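Local atomic coordinates of alginate biosynthesis protein AlgX (Pseudomonas aeruginosa, PDB entry 4KNC), a protein that takes part in the O-acetylation of the exopolysaccharide alginate and protects the polymer from degradation as it crosses the periplasm. Residues 371-377 / 410-416; 350-354 / 400-404; 339-343 / 430-434; 355-361 / 395-401. All blocks are in the same frame, centred on the assembly; numbering follows the deposited sequence.

Contact 1: residues 371-377 / 410-416; sequences NTIWYMN and QQFLSLE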
loop_
_atom_site.group_PDB
_atom_site.type_symbol
_atom_site.label_atom_id
_atom_site.label_comp_id
_atom_site.label_asym_id
_atom_site.label_seq_id
_atom_site.Cartn_x
_atom_site.Cartn_y
_atom_site.Cartn_z
ATOM N N ASN A 371 -9.378 -3.908 19.944
ATOM C CA ASN A 371 -8.599 -3.992 21.175
ATOM C C ASN A 371 -8.934 -2.909 22.173
ATOM O O ASN A 371 -9.132 -1.751 21.810
ATOM C CB ASN A 371 -7.108 -3.843 20.874
ATOM C CG ASN A 371 -6.602 -4.875 19.910
ATOM O OD1 ASN A 371 -6.282 -5.993 20.303
ATOM N ND2 ASN A 371 -6.502 -4.500 18.640
ATOM N N THR A 372 -8.944 -3.275 23.441
ATOM C CA THR A 372 -8.971 -2.274 24.491
ATOM C C THR A 372 -7.796 -2.521 25.405
ATOM O O THR A 372 -7.560 -3.651 25.821
ATOM C CB THR A 372 -10.293 -2.294 25.281
ATOM O OG1 THR A 372 -11.380 -2.180 24.360
ATOM C CG2 THR A 372 -10.336 -1.121 26.241
ATOM N N ILE A 373 -7.051 -1.454 25.689
ATOM C CA ILE A 373 -5.852 -1.525 26.502
ATOM C C ILE A 373 -6.008 -0.670 27.753
ATOM O O ILE A 373 -6.095 0.555 27.655
ATOM C CB ILE A 373 -4.627 -1.007 25.722
ATOM C CG1 ILE A 373 -4.324 -1.911 24.523
ATOM C CG2 ILE A 373 -3.452 -0.947 26.627
ATOM C CD1 ILE A 373 -5.049 -1.518 23.217
ATOM N N TRP A 374 -6.047 -1.319 28.919
ATOM C CA TRP A 374 -6.182 -0.629 30.202
ATOM C C TRP A 374 -4.834 -0.457 30.885
ATOM O O TRP A 374 -3.979 -1.364 30.860
ATOM C CB TRP A 374 -7.104 -1.394 31.166
ATOM C CG TRP A 374 -8.553 -1.357 30.806
ATOM C CD1 TRP A 374 -9.237 -2.278 30.068
ATOM C CD2 TRP A 374 -9.506 -0.349 31.170
ATOM N NE1 TRP A 374 -10.554 -1.904 29.944
ATOM C CE2 TRP A 374 -10.743 -0.722 30.612
ATOM C CE3 TRP A 374 -9.429 0.835 31.906
ATOM C CZ2 TRP A 374 -11.897 0.047 30.769
ATOM C CZ3 TRP A 374 -10.579 1.594 32.065
ATOM C CH2 TRP A 374 -11.791 1.198 31.501
ATOM N N TYR A 375 -4.677 0.693 31.536
ATOM C CA TYR A 375 -3.483 0.997 32.301
ATOM C C TYR A 375 -3.796 1.076 33.796
ATOM O O TYR A 375 -4.954 1.181 34.191
ATOM C CB TYR A 375 -2.861 2.298 31.793
ATOM C CG TYR A 375 -2.498 2.225 30.329
ATOM C CD1 TYR A 375 -1.354 1.558 29.913
ATOM C CD2 TYR A 375 -3.311 2.798 29.360
ATOM C CE1 TYR A 375 -1.017 1.477 28.577
ATOM C CE2 TYR A 375 -2.983 2.722 28.019
ATOM C CZ TYR A 375 -1.834 2.060 27.636
ATOM O OH TYR A 375 -1.497 1.975 26.307
ATOM N N MET A 376 -2.754 1.029 34.616
ATOM C CA MET A 376 -2.883 1.020 36.075
ATOM C C MET A 376 -3.511 2.293 36.658
ATOM O O MET A 376 -3.756 2.369 37.859
ATOM C CB MET A 376 -1.520 0.768 36.724
ATOM C CG MET A 376 -0.870 -0.558 36.340
ATOM S SD MET A 376 -1.277 -1.937 37.427
ATOM C CE MET A 376 -0.331 -3.265 36.682
ATOM N N ASN A 377 -3.775 3.280 35.805
ATOM C CA ASN A 377 -4.354 4.550 36.232
ATOM C C ASN A 377 -5.799 4.730 35.762
ATOM O O ASN A 377 -6.330 5.841 35.755
ATOM C CB ASN A 377 -3.503 5.694 35.695
ATOM C CG ASN A 377 -3.209 5.540 34.225
ATOM O OD1 ASN A 377 -4.109 5.627 33.393
ATOM N ND2 ASN A 377 -1.949 5.286 33.893
ATOM N N GLN A 410 2.639 5.018 30.783
ATOM C CA GLN A 410 1.666 4.279 31.590
ATOM C C GLN A 410 2.027 2.811 31.799
ATOM O O GLN A 410 2.696 2.202 30.962
ATOM C CB GLN A 410 0.266 4.403 30.990
ATOM C CG GLN A 410 -0.118 5.825 30.616
ATOM C CD GLN A 410 -0.037 6.792 31.788
ATOM O OE1 GLN A 410 -0.148 6.397 32.950
ATOM N NE2 GLN A 410 0.152 8.071 31.483
ATOM N N GLN A 411 1.589 2.259 32.929
ATOM C CA GLN A 411 1.784 0.840 33.220
ATOM C C GLN A 411 0.618 -0.017 32.717
ATOM O O GLN A 411 -0.531 0.171 33.122
ATOM C CB GLN A 411 1.992 0.608 34.719
ATOM C CG GLN A 411 3.300 1.141 35.262
ATOM C CD GLN A 411 4.506 0.395 34.728
ATOM O OE1 GLN A 411 4.743 -0.762 35.078
ATOM N NE2 GLN A 411 5.279 1.059 33.873
ATOM N N PHE A 412 0.935 -0.958 31.832
ATOM C CA PHE A 412 -0.046 -1.886 31.284
ATOM C C PHE A 412 -0.783 -2.655 32.385
ATOM O O PHE A 412 -0.169 -3.182 33.316
ATOM C CB PHE A 412 0.644 -2.862 30.328
ATOM C CG PHE A 412 -0.280 -3.892 29.727
ATOM C CD1 PHE A 412 -1.137 -3.559 28.693
ATOM C CD2 PHE A 412 -0.279 -5.200 30.192
ATOM C CE1 PHE A 412 -1.990 -4.510 28.137
ATOM C CE2 PHE A 412 -1.120 -6.154 29.644
ATOM C CZ PHE A 412 -1.981 -5.807 28.611
ATOM N N LEU A 413 -2.107 -2.698 32.285
ATOM C CA LEU A 413 -2.887 -3.536 33.174
ATOM C C LEU A 413 -3.574 -4.655 32.407
ATOM O O LEU A 413 -3.475 -5.822 32.785
ATOM C CB LEU A 413 -3.935 -2.728 33.925
ATOM C CG LEU A 413 -4.897 -3.686 34.633
ATOM C CD1 LEU A 413 -4.254 -4.264 35.903
ATOM C CD2 LEU A 413 -6.214 -3.014 34.929
ATOM N N SER A 414 -4.274 -4.319 31.328
ATOM C CA SER A 414 -4.973 -5.382 30.600
ATOM C C SER A 414 -5.164 -5.174 29.099
ATOM O O SER A 414 -5.135 -4.053 28.595
ATOM C CB SER A 414 -6.329 -5.687 31.256
ATOM O OG SER A 414 -7.326 -4.810 30.774
ATOM N N LEU A 415 -5.346 -6.290 28.398
ATOM C CA LEU A 415 -5.776 -6.284 27.016
ATOM C C LEU A 415 -7.069 -7.082 26.889
ATOM O O LEU A 415 -7.152 -8.227 27.357
ATOM C CB LEU A 415 -4.712 -6.880 26.090
ATOM C CG LEU A 415 -5.219 -7.169 24.666
ATOM C CD1 LEU A 415 -5.544 -5.884 23.923
ATOM C CD2 LEU A 415 -4.231 -8.011 23.864
ATOM N N GLU A 416 -8.058 -6.468 26.240
ATOM C CA GLU A 416 -9.372 -7.054 26.047
ATOM C C GLU A 416 -9.711 -7.050 24.570
ATOM O O GLU A 416 -9.309 -6.145 23.837
ATOM C CB GLU A 416 -10.440 -6.240 26.783
ATOM C CG GLU A 416 -10.310 -6.212 28.289
ATOM C CD GLU A 416 -11.375 -5.341 28.943
ATOM O OE1 GLU A 416 -11.669 -5.552 30.137
ATOM O OE2 GLU A 416 -11.920 -4.445 28.262
HETATM O O HOH W 1 -0.385 3.509 34.806
#
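Trp374 and Ser414 face each other as a hydrogen-bonded pair of antiparallel strands, and the pair is part of a classic beta bulge, in which Leu413 and Ser414 both lie opposite Trp374. Leu413 N at 2.7 Å and Ser414 N at 3.0 Å donate to the single acceptor Trp374 O from the same face of its carbonyl plane, so one oxygen is gripped twice and the register slips by one residue. These two strands are the central pair of one sheet of the carbohydrate-binding module. Packing is close and buried on the face carrying Ile373 and Leu415: Ile373 CG2 meets the edge of the Phe412 ring at 4.1 Å, and all three residues suit this apolar side. Asn371 OD1 is a buried polar exception, lying against Leu415 CD1, while Asn371 ND2 bonds to Leu383 O. Gln410 CB lies over one face of the buried Tyr375 ring, 3.4 Å from CD1, while Tyr375 OH bonds to Ser352 OG. On the other face Thr372, Trp374 and Glu416 are partly exposed, but small Ser414 is buried, its OG 3.2 Å from Trp374 CD1. Beyond the bulge both chains pass into loop, where exposed Met376 lays its sulfur SD 4.1 Å from Leu413 CD1 and its backbone N bonds to Gln411 O. The indole, with CG anti to the carbonyl carbon (chi1 -72°), has its nitrogen edge turned to Glu416, whose carboxylate plane stands 76° from the ring; there Trp374 NE1 gives a weak, bent hydrogen bond of 3.3 Å to Glu416 OE2.

Contact 2: residues 350-354 / 400-404; sequences IRSGS and QLRND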
loop_
_atom_site.group_PDB
_atom_site.type_symbol
_atom_site.label_atom_id
_atom_site.label_comp_id
_atom_site.label_asym_id
_atom_site.label_seq_id
_atom_site.Cartn_x
_atom_site.Cartn_y
_atom_site.Cartn_z
ATOM N N ILE A 350 5.430 -3.136 33.094
ATOM C CA ILE A 350 5.237 -3.097 31.656
ATOM C C ILE A 350 4.935 -1.667 31.211
ATOM O O ILE A 350 3.779 -1.250 31.186
ATOM C CB ILE A 350 4.074 -4.012 31.218
ATOM C CG1 ILE A 350 4.257 -5.437 31.754
ATOM C CG2 ILE A 350 3.929 -4.022 29.695
ATOM C CD1 ILE A 350 3.122 -6.400 31.335
ATOM N N ARG A 351 5.978 -0.913 30.874
ATOM C CA ARG A 351 5.812 0.450 30.373
ATOM C C ARG A 351 5.261 0.444 28.938
ATOM O O ARG A 351 5.810 -0.222 28.058
ATOM C CB ARG A 351 7.147 1.202 30.424
ATOM C CG ARG A 351 7.013 2.718 30.398
ATOM C CD ARG A 351 8.376 3.397 30.335
ATOM N NE ARG A 351 8.990 3.243 29.020
ATOM C CZ ARG A 351 8.844 4.108 28.021
ATOM N NH1 ARG A 351 8.116 5.204 28.192
ATOM N NH2 ARG A 351 9.430 3.880 26.852
ATOM N N SER A 352 4.186 1.198 28.712
ATOM C CA SER A 352 3.503 1.220 27.423
ATOM C C SER A 352 4.409 1.560 26.231
ATOM O O SER A 352 4.620 0.728 25.346
ATOM C CB SER A 352 2.315 2.183 27.454
ATOM O OG SER A 352 1.576 2.119 26.238
ATOM N N GLY A 353 4.950 2.775 26.219
ATOM C CA GLY A 353 5.715 3.264 25.084
ATOM C C GLY A 353 6.998 2.518 24.783
ATOM O O GLY A 353 7.830 2.981 24.001
ATOM N N SER A 354 7.163 1.362 25.408
ATOM C CA SER A 354 8.269 0.485 25.087
ATOM C C SER A 354 7.826 -0.967 25.152
ATOM O O SER A 354 8.612 -1.821 25.535
ATOM C CB SER A 354 9.446 0.726 26.037
ATOM O OG SER A 354 9.201 0.194 27.327
ATOM N N GLN A 400 2.326 -1.762 18.393
ATOM C CA GLN A 400 2.989 -1.208 19.561
ATOM C C GLN A 400 1.948 -0.589 20.482
ATOM O O GLN A 400 0.946 -0.029 20.021
ATOM C CB GLN A 400 4.051 -0.182 19.165
ATOM C CG GLN A 400 3.495 1.113 18.607
ATOM C CD GLN A 400 4.502 1.875 17.755
ATOM O OE1 GLN A 400 4.163 2.875 17.117
ATOM N NE2 GLN A 400 5.743 1.400 17.734
ATOM N N LEU A 401 2.173 -0.718 21.787
ATOM C CA LEU A 401 1.340 -0.035 22.763
ATOM C C LEU A 401 1.585 1.452 22.588
ATOM O O LEU A 401 2.702 1.872 22.272
ATOM C CB LEU A 401 1.662 -0.472 24.201
ATOM C CG LEU A 401 1.498 -1.950 24.599
ATOM C CD1 LEU A 401 1.320 -2.124 26.129
ATOM C CD2 LEU A 401 0.362 -2.623 23.854
ATOM N N ARG A 402 0.533 2.236 22.796
ATOM C CA ARG A 402 0.539 3.661 22.499
ATOM C C ARG A 402 1.710 4.386 23.140
ATOM O O ARG A 402 2.020 4.181 24.313
ATOM C CB ARG A 402 -0.785 4.301 22.927
ATOM C CG ARG A 402 -0.917 5.757 22.520
ATOM C CD ARG A 402 -2.363 6.212 22.506
ATOM N NE ARG A 402 -2.455 7.665 22.620
ATOM C CZ ARG A 402 -3.596 8.343 22.667
ATOM N NH1 ARG A 402 -4.754 7.701 22.606
ATOM N NH2 ARG A 402 -3.578 9.665 22.775
ATOM N N ASN A 403 2.372 5.216 22.346
ATOM C CA ASN A 403 3.478 6.024 22.838
ATOM C C ASN A 403 3.343 7.479 22.400
ATOM O O ASN A 403 4.332 8.136 22.074
ATOM C CB ASN A 403 4.828 5.436 22.423
ATOM C CG ASN A 403 4.886 5.090 20.949
ATOM O OD1 ASN A 403 4.167 5.667 20.133
ATOM N ND2 ASN A 403 5.745 4.139 20.601
ATOM N N ASP A 404 2.103 7.967 22.390
ATOM C CA ASP A 404 1.826 9.389 22.229
ATOM C C ASP A 404 2.464 10.181 23.362
ATOM O O ASP A 404 3.040 9.611 24.293
ATOM C CB ASP A 404 0.315 9.661 22.208
ATOM C CG ASP A 404 -0.280 9.580 20.810
ATOM O OD1 ASP A 404 0.487 9.545 19.827
ATOM O OD2 ASP A 404 -1.521 9.563 20.695
#
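Ser352 OG donates a hydrogen bond of 2.9 Å to the backbone carbonyl Arg402 O, the one hydrogen bond that joins segments 350-354 and 400-404. The hydroxyl lies in the carbonyl plane and meets a lone pair of Arg402 O, with a C=O...OG angle of 136°. Its position follows from chi1 of -175°, which sets OG opposite the backbone nitrogen and brings it over Leu401 as well, 3.3 Å from Leu401 CB. Serine fits here because it is short enough to stay buried where its own loop meets the other and still polar enough to satisfy a main-chain oxygen. Next to it Gly353 meets Asn403, with Gly353 CA 3.5 Å from Asn403 CB; glycine, with no side chain, lets the two backbones come this close.

In the next shell, the same OG is also held by Tyr375. The carbonyl-bearing residue is itself held: Arg402 NE forms a salt bridge of 2.9 Å with Asp404 OD2, and its guanidinium makes a cation-pi contact with Trp407. Backbone bonds from Ser352 to Gln410 and from Gly353 to Ala408 fasten the first loop to the chain leading into strand 412-418. The contact thus joins two connections of the carbohydrate-binding module: one enters strand 355-361, the other leaves strand 396-400, with Leu401 packing on Tyr355 and Phe412, and Gln400 and Arg402 lying against helix 307-316.

Contact 3: residues 339-343 / 430-434; sequences NEVLL and QASIC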
loop_
_atom_site.group_PDB
_atom_site.type_symbol
_atom_site.label_atom_id
_atom_site.label_comp_id
_atom_site.label_asym_id
_atom_site.label_seq_id
_atom_site.Cartn_x
_atom_site.Cartn_y
_atom_site.Cartn_z
ATOM N N ASN A 339 -14.082 -9.698 25.757
ATOM C CA ASN A 339 -13.249 -10.759 26.318
ATOM C C ASN A 339 -11.943 -10.211 26.877
ATOM O O ASN A 339 -11.094 -9.745 26.122
ATOM C CB ASN A 339 -12.939 -11.822 25.256
ATOM C CG ASN A 339 -14.194 -12.426 24.645
ATOM O OD1 ASN A 339 -14.660 -13.493 25.069
ATOM N ND2 ASN A 339 -14.752 -11.747 23.644
ATOM N N GLU A 340 -11.786 -10.252 28.193
ATOM C CA GLU A 340 -10.501 -9.959 28.814
ATOM C C GLU A 340 -9.531 -11.041 28.370
ATOM O O GLU A 340 -9.766 -12.221 28.616
ATOM C CB GLU A 340 -10.604 -9.981 30.347
ATOM N N VAL A 341 -8.444 -10.650 27.712
ATOM C CA VAL A 341 -7.516 -11.633 27.159
ATOM C C VAL A 341 -6.213 -11.744 27.952
ATOM O O VAL A 341 -5.733 -12.848 28.217
ATOM C CB VAL A 341 -7.203 -11.347 25.678
ATOM C CG1 VAL A 341 -6.357 -12.464 25.095
ATOM C CG2 VAL A 341 -8.489 -11.192 24.892
ATOM N N LEU A 342 -5.637 -10.605 28.329
ATOM C CA LEU A 342 -4.420 -10.633 29.136
ATOM C C LEU A 342 -4.569 -9.708 30.328
ATOM O O LEU A 342 -5.022 -8.568 30.188
ATOM C CB LEU A 342 -3.212 -10.224 28.309
ATOM C CG LEU A 342 -2.962 -11.035 27.039
ATOM C CD1 LEU A 342 -1.866 -10.391 26.217
ATOM C CD2 LEU A 342 -2.593 -12.461 27.392
ATOM N N LEU A 343 -4.209 -10.213 31.502
ATOM C CA LEU A 343 -4.296 -9.435 32.731
ATOM C C LEU A 343 -2.961 -9.485 33.461
ATOM O O LEU A 343 -2.511 -10.552 33.878
ATOM C CB LEU A 343 -5.431 -9.956 33.631
ATOM C CG LEU A 343 -5.779 -9.206 34.928
ATOM C CD1 LEU A 343 -6.307 -7.803 34.642
ATOM C CD2 LEU A 343 -6.775 -9.989 35.795
ATOM N N GLN A 430 -5.229 -16.042 20.456
ATOM C CA GLN A 430 -3.989 -16.182 21.211
ATOM C C GLN A 430 -3.264 -14.840 21.289
ATOM O O GLN A 430 -2.862 -14.289 20.271
ATOM C CB GLN A 430 -3.093 -17.230 20.538
ATOM C CG GLN A 430 -1.589 -17.052 20.764
ATOM C CD GLN A 430 -1.168 -17.319 22.195
ATOM O OE1 GLN A 430 -1.733 -18.179 22.868
ATOM N NE2 GLN A 430 -0.168 -16.583 22.667
ATOM N N ALA A 431 -3.087 -14.307 22.491
ATOM C CA ALA A 431 -2.399 -13.022 22.608
ATOM C C ALA A 431 -1.146 -13.071 23.476
ATOM O O ALA A 431 -1.051 -13.855 24.420
ATOM C CB ALA A 431 -3.350 -11.950 23.101
ATOM N N SER A 432 -0.193 -12.210 23.148
ATOM C CA SER A 432 1.085 -12.170 23.838
ATOM C C SER A 432 1.663 -10.764 23.819
ATOM O O SER A 432 1.457 -10.006 22.873
ATOM C CB SER A 432 2.065 -13.152 23.197
ATOM O OG SER A 432 1.622 -14.485 23.391
ATOM N N ILE A 433 2.391 -10.431 24.876
ATOM C CA ILE A 433 2.957 -9.101 25.047
ATOM C C ILE A 433 4.446 -9.254 25.293
ATOM O O ILE A 433 4.858 -10.027 26.157
ATOM C CB ILE A 433 2.330 -8.393 26.269
ATOM C CG1 ILE A 433 0.907 -7.945 25.944
ATOM C CG2 ILE A 433 3.150 -7.186 26.687
ATOM C CD1 ILE A 433 0.855 -6.805 24.986
ATOM N N CYS A 434 5.253 -8.515 24.542
ATOM C CA CYS A 434 6.699 -8.659 24.639
ATOM C C CYS A 434 7.445 -7.335 24.675
ATOM O O CYS A 434 6.944 -6.281 24.238
ATOM C CB CYS A 434 7.245 -9.512 23.487
ATOM S SG CYS A 434 6.921 -8.825 21.839
#
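Leu342 pushes its isobutyl end into the shallow hollow above Ala431, between strands that belong to the two facing sheets of a beta sandwich in the carbohydrate-binding module. Its CD1 methyl is the main bump: Leu342 CD1 lies 3.8 Å from Ala431 CB and, on its other flank, 3.7 Å from Ile433 CG1. The second methyl branches off toward the main chain, so that Leu342 CD2 rests 3.6 Å from Ala431 O. Alanine is apt at this point, since its single methyl makes a low spot between larger neighbours. The same methyl is also met by Val341, whose CG1 comes within 3.6 Å of Ala431 CB; a chi1 of -174° sends that branch across to it.

Two consecutive residues can both point at the opposite sheet because strand 338-343 has a classic beta bulge here, with Val341 and Leu342 facing Leu415 of the adjacent strand. The normal alternation is broken, so two successive side chains project to the same side. Leu415 also touches Ala431, while Val359 packs on Ala431, and Ala357 on Ile433.

The axes of segments 339-343 and 430-434 pass 7.3 Å apart at 34°, too far for backbone pairing. All five touching residues are buried, and what they bring across is almost wholly methyl and methylene, so the two sheets are joined here by hydrophobic packing and van der Waals fit.

Contact 4: residues 355-361 / 395-401; sequences YVADVTY and GRYVFQL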
loop_
_atom_site.group_PDB
_atom_site.type_symbol
_atom_site.label_atom_id
_atom_site.label_comp_id
_atom_site.label_asym_id
_atom_site.label_seq_id
_atom_site.Cartn_x
_atom_site.Cartn_y
_atom_site.Cartn_z
ATOM N N TYR A 355 6.570 -1.244 24.787
ATOM C CA TYR A 355 6.055 -2.620 24.724
ATOM C C TYR A 355 5.219 -2.920 23.473
ATOM O O TYR A 355 4.707 -2.003 22.829
ATOM C CB TYR A 355 5.309 -3.006 26.013
ATOM C CG TYR A 355 6.177 -3.757 27.018
ATOM C CD1 TYR A 355 7.030 -3.077 27.884
ATOM C CD2 TYR A 355 6.149 -5.147 27.088
ATOM C CE1 TYR A 355 7.824 -3.764 28.798
ATOM C CE2 TYR A 355 6.940 -5.839 27.993
ATOM C CZ TYR A 355 7.771 -5.146 28.846
ATOM O OH TYR A 355 8.548 -5.845 29.742
ATOM N N VAL A 356 5.086 -4.209 23.145
ATOM C CA VAL A 356 4.453 -4.626 21.891
ATOM C C VAL A 356 3.471 -5.808 22.053
ATOM O O VAL A 356 3.693 -6.715 22.862
ATOM C CB VAL A 356 5.537 -4.923 20.812
ATOM C CG1 VAL A 356 5.001 -5.789 19.675
ATOM C CG2 VAL A 356 6.110 -3.617 20.271
ATOM N N ALA A 357 2.378 -5.775 21.292
ATOM C CA ALA A 357 1.365 -6.830 21.307
ATOM C C ALA A 357 1.370 -7.675 20.027
ATOM O O ALA A 357 1.540 -7.150 18.918
ATOM C CB ALA A 357 -0.016 -6.226 21.521
ATOM N N ASP A 358 1.158 -8.978 20.203
ATOM C CA ASP A 358 1.178 -9.961 19.127
ATOM C C ASP A 358 -0.022 -10.885 19.296
ATOM O O ASP A 358 -0.160 -11.541 20.325
ATOM C CB ASP A 358 2.474 -10.783 19.197
ATOM C CG ASP A 358 2.777 -11.523 17.901
ATOM O OD1 ASP A 358 1.823 -11.915 17.191
ATOM O OD2 ASP A 358 3.973 -11.708 17.589
ATOM N N VAL A 359 -0.879 -10.955 18.284
ATOM C CA VAL A 359 -2.208 -11.548 18.459
ATOM C C VAL A 359 -2.667 -12.410 17.278
ATOM O O VAL A 359 -2.645 -11.964 16.140
ATOM C CB VAL A 359 -3.262 -10.431 18.653
ATOM C CG1 VAL A 359 -4.662 -11.010 18.702
ATOM C CG2 VAL A 359 -2.962 -9.618 19.899
ATOM N N THR A 360 -3.129 -13.628 17.548
ATOM C CA THR A 360 -3.501 -14.547 16.479
ATOM C C THR A 360 -4.857 -15.238 16.647
ATOM O O THR A 360 -5.037 -16.072 17.538
ATOM C CB THR A 360 -2.429 -15.625 16.292
ATOM O OG1 THR A 360 -1.176 -15.002 15.975
ATOM C CG2 THR A 360 -2.831 -16.575 15.171
ATOM N N TYR A 361 -5.801 -14.891 15.774
ATOM C CA TYR A 361 -7.088 -15.589 15.680
ATOM C C TYR A 361 -6.923 -17.047 15.258
ATOM O O TYR A 361 -5.997 -17.391 14.522
ATOM C CB TYR A 361 -7.993 -14.917 14.651
ATOM C CG TYR A 361 -8.655 -13.644 15.109
ATOM C CD1 TYR A 361 -9.486 -13.630 16.221
ATOM C CD2 TYR A 361 -8.471 -12.459 14.411
ATOM C CE1 TYR A 361 -10.103 -12.467 16.633
ATOM C CE2 TYR A 361 -9.080 -11.290 14.815
ATOM C CZ TYR A 361 -9.898 -11.300 15.923
ATOM O OH TYR A 361 -10.507 -10.130 16.321
ATOM N N GLY A 395 -4.394 -14.819 10.496
ATOM C CA GLY A 395 -5.134 -14.210 11.590
ATOM C C GLY A 395 -4.255 -13.460 12.585
ATOM O O GLY A 395 -4.737 -13.036 13.630
ATOM N N ARG A 396 -2.971 -13.299 12.265
ATOM C CA ARG A 396 -2.040 -12.569 13.127
ATOM C C ARG A 396 -2.040 -11.049 12.883
ATOM O O ARG A 396 -2.141 -10.585 11.744
ATOM C CB ARG A 396 -0.623 -13.122 12.971
ATOM C CG ARG A 396 0.412 -12.459 13.859
ATOM C CD ARG A 396 1.755 -13.145 13.714
ATOM N NE ARG A 396 2.800 -12.507 14.510
ATOM C CZ ARG A 396 4.054 -12.355 14.094
ATOM N NH1 ARG A 396 4.414 -12.791 12.886
ATOM N NH2 ARG A 396 4.951 -11.766 14.876
ATOM N N TYR A 397 -1.925 -10.303 13.981
ATOM C CA TYR A 397 -1.855 -8.847 14.019
ATOM C C TYR A 397 -0.742 -8.525 14.988
ATOM O O TYR A 397 -0.501 -9.302 15.909
ATOM C CB TYR A 397 -3.146 -8.267 14.593
ATOM C CG TYR A 397 -4.348 -8.468 13.734
ATOM C CD1 TYR A 397 -5.020 -9.681 13.718
ATOM C CD2 TYR A 397 -4.817 -7.442 12.920
ATOM C CE1 TYR A 397 -6.134 -9.865 12.923
ATOM C CE2 TYR A 397 -5.925 -7.613 12.124
ATOM C CZ TYR A 397 -6.583 -8.826 12.124
ATOM O OH TYR A 397 -7.693 -8.994 11.321
ATOM N N VAL A 398 -0.069 -7.391 14.794
ATOM C CA VAL A 398 1.005 -6.950 15.690
ATOM C C VAL A 398 0.978 -5.429 15.818
ATOM O O VAL A 398 0.842 -4.729 14.819
ATOM C CB VAL A 398 2.395 -7.346 15.149
ATOM C CG1 VAL A 398 3.489 -6.874 16.094
ATOM C CG2 VAL A 398 2.502 -8.858 14.930
ATOM N N PHE A 399 1.089 -4.906 17.035
ATOM C CA PHE A 399 1.043 -3.448 17.210
ATOM C C PHE A 399 1.769 -2.965 18.454
ATOM O O PHE A 399 1.842 -3.673 19.451
ATOM C CB PHE A 399 -0.405 -2.915 17.185
ATOM C CG PHE A 399 -1.256 -3.368 18.355
ATOM C CD1 PHE A 399 -1.971 -4.550 18.294
ATOM C CD2 PHE A 399 -1.355 -2.595 19.503
ATOM C CE1 PHE A 399 -2.769 -4.962 19.360
ATOM C CE2 PHE A 399 -2.149 -3.002 20.575
ATOM C CZ PHE A 399 -2.852 -4.188 20.502
ATOM N N GLN A 400 2.326 -1.762 18.393
ATOM C CA GLN A 400 2.989 -1.208 19.561
ATOM C C GLN A 400 1.948 -0.589 20.482
ATOM O O GLN A 400 0.946 -0.029 20.021
ATOM C CB GLN A 400 4.051 -0.182 19.165
ATOM C CG GLN A 400 3.495 1.113 18.607
ATOM C CD GLN A 400 4.502 1.875 17.755
ATOM O OE1 GLN A 400 4.163 2.875 17.117
ATOM N NE2 GLN A 400 5.743 1.400 17.734
ATOM N N LEU A 401 2.173 -0.718 21.787
ATOM C CA LEU A 401 1.340 -0.035 22.763
ATOM C C LEU A 401 1.585 1.452 22.588
ATOM O O LEU A 401 2.702 1.872 22.272
ATOM C CB LEU A 401 1.662 -0.472 24.201
ATOM C CG LEU A 401 1.498 -1.950 24.599
ATOM C CD1 LEU A 401 1.320 -2.124 26.129
ATOM C CD2 LEU A 401 0.362 -2.623 23.854
#
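Ala357 CB sits over one face of the Phe399 ring, 3.8 Å from its centroid and 19° off the ring normal, a CH-pi contact. The ring reaches that place because Phe399 CG stands between its backbone N and carbonyl carbon (chi1 66°), folding the phenyl back toward the neighbouring strand; alanine is small enough to lie against the face, offset toward the rim. Farther along, Tyr361 and Tyr397 meet obliquely, Tyr361 CE2 lying 3.8 Å from Tyr397 CE1 with the planes almost perpendicular; Tyr361 OH bonds to the backbone carbonyl of Glu368, and Tyr397 OH to that of Val366.

Strands 355-361 and 396-400 are neighbours in a four-stranded antiparallel sheet of the carbohydrate-binding module, with 396-400 at its margin. Ala357 and Phe399 exchange backbone hydrogen bonds, as do Val359 and Tyr397, and Tyr361 N bonds to Gly395 O, where a positive phi favours glycine. Ala357, Val359, Tyr397 and Phe399 line the face turned to the second sheet; on the other, Val356 and Val398 pack on helix 307-316.

There Arg396, extended from CG to NE, crosses diagonally to Asp358 in a bidentate, side-on salt bridge: Arg396 NE donates to Asp358 OD1 and Arg396 NH2 to Asp358 OD2, each at 2.9 Å. Carboxylate and guanidinium are nearly coplanar, 15° apart, and both oxygens are met on their syn sides. Opposite charges suit this partly exposed face. Asp358 OD2 also accepts from Cys321 N, and Arg396 NH1 bonds to Asn319.

All four contacts lie in the carbohydrate-binding module, and together they sample its two-sheet sandwich. Contacts 1 and 4 are each a pair of adjacent strands, one in each sheet, joined mainly by backbone hydrogen bonds; contact 4 is the more buried, and contact 1 ends in exposed loop. Contact 3, between the sheets, is the fully buried core contact, almost wholly apolar, sharing one sheet with contact 1 and the other with contact 4. Contact 2, partly buried, has one hydrogen bond, from a serine hydroxyl, besides close packing; segment 350-354 bonds to Phe412 and Gln410 of contact 1, and Gln400 and Leu401 are shared with contact 4. Charge pairing between segments appears in contact 4, facing away from the sandwich interior.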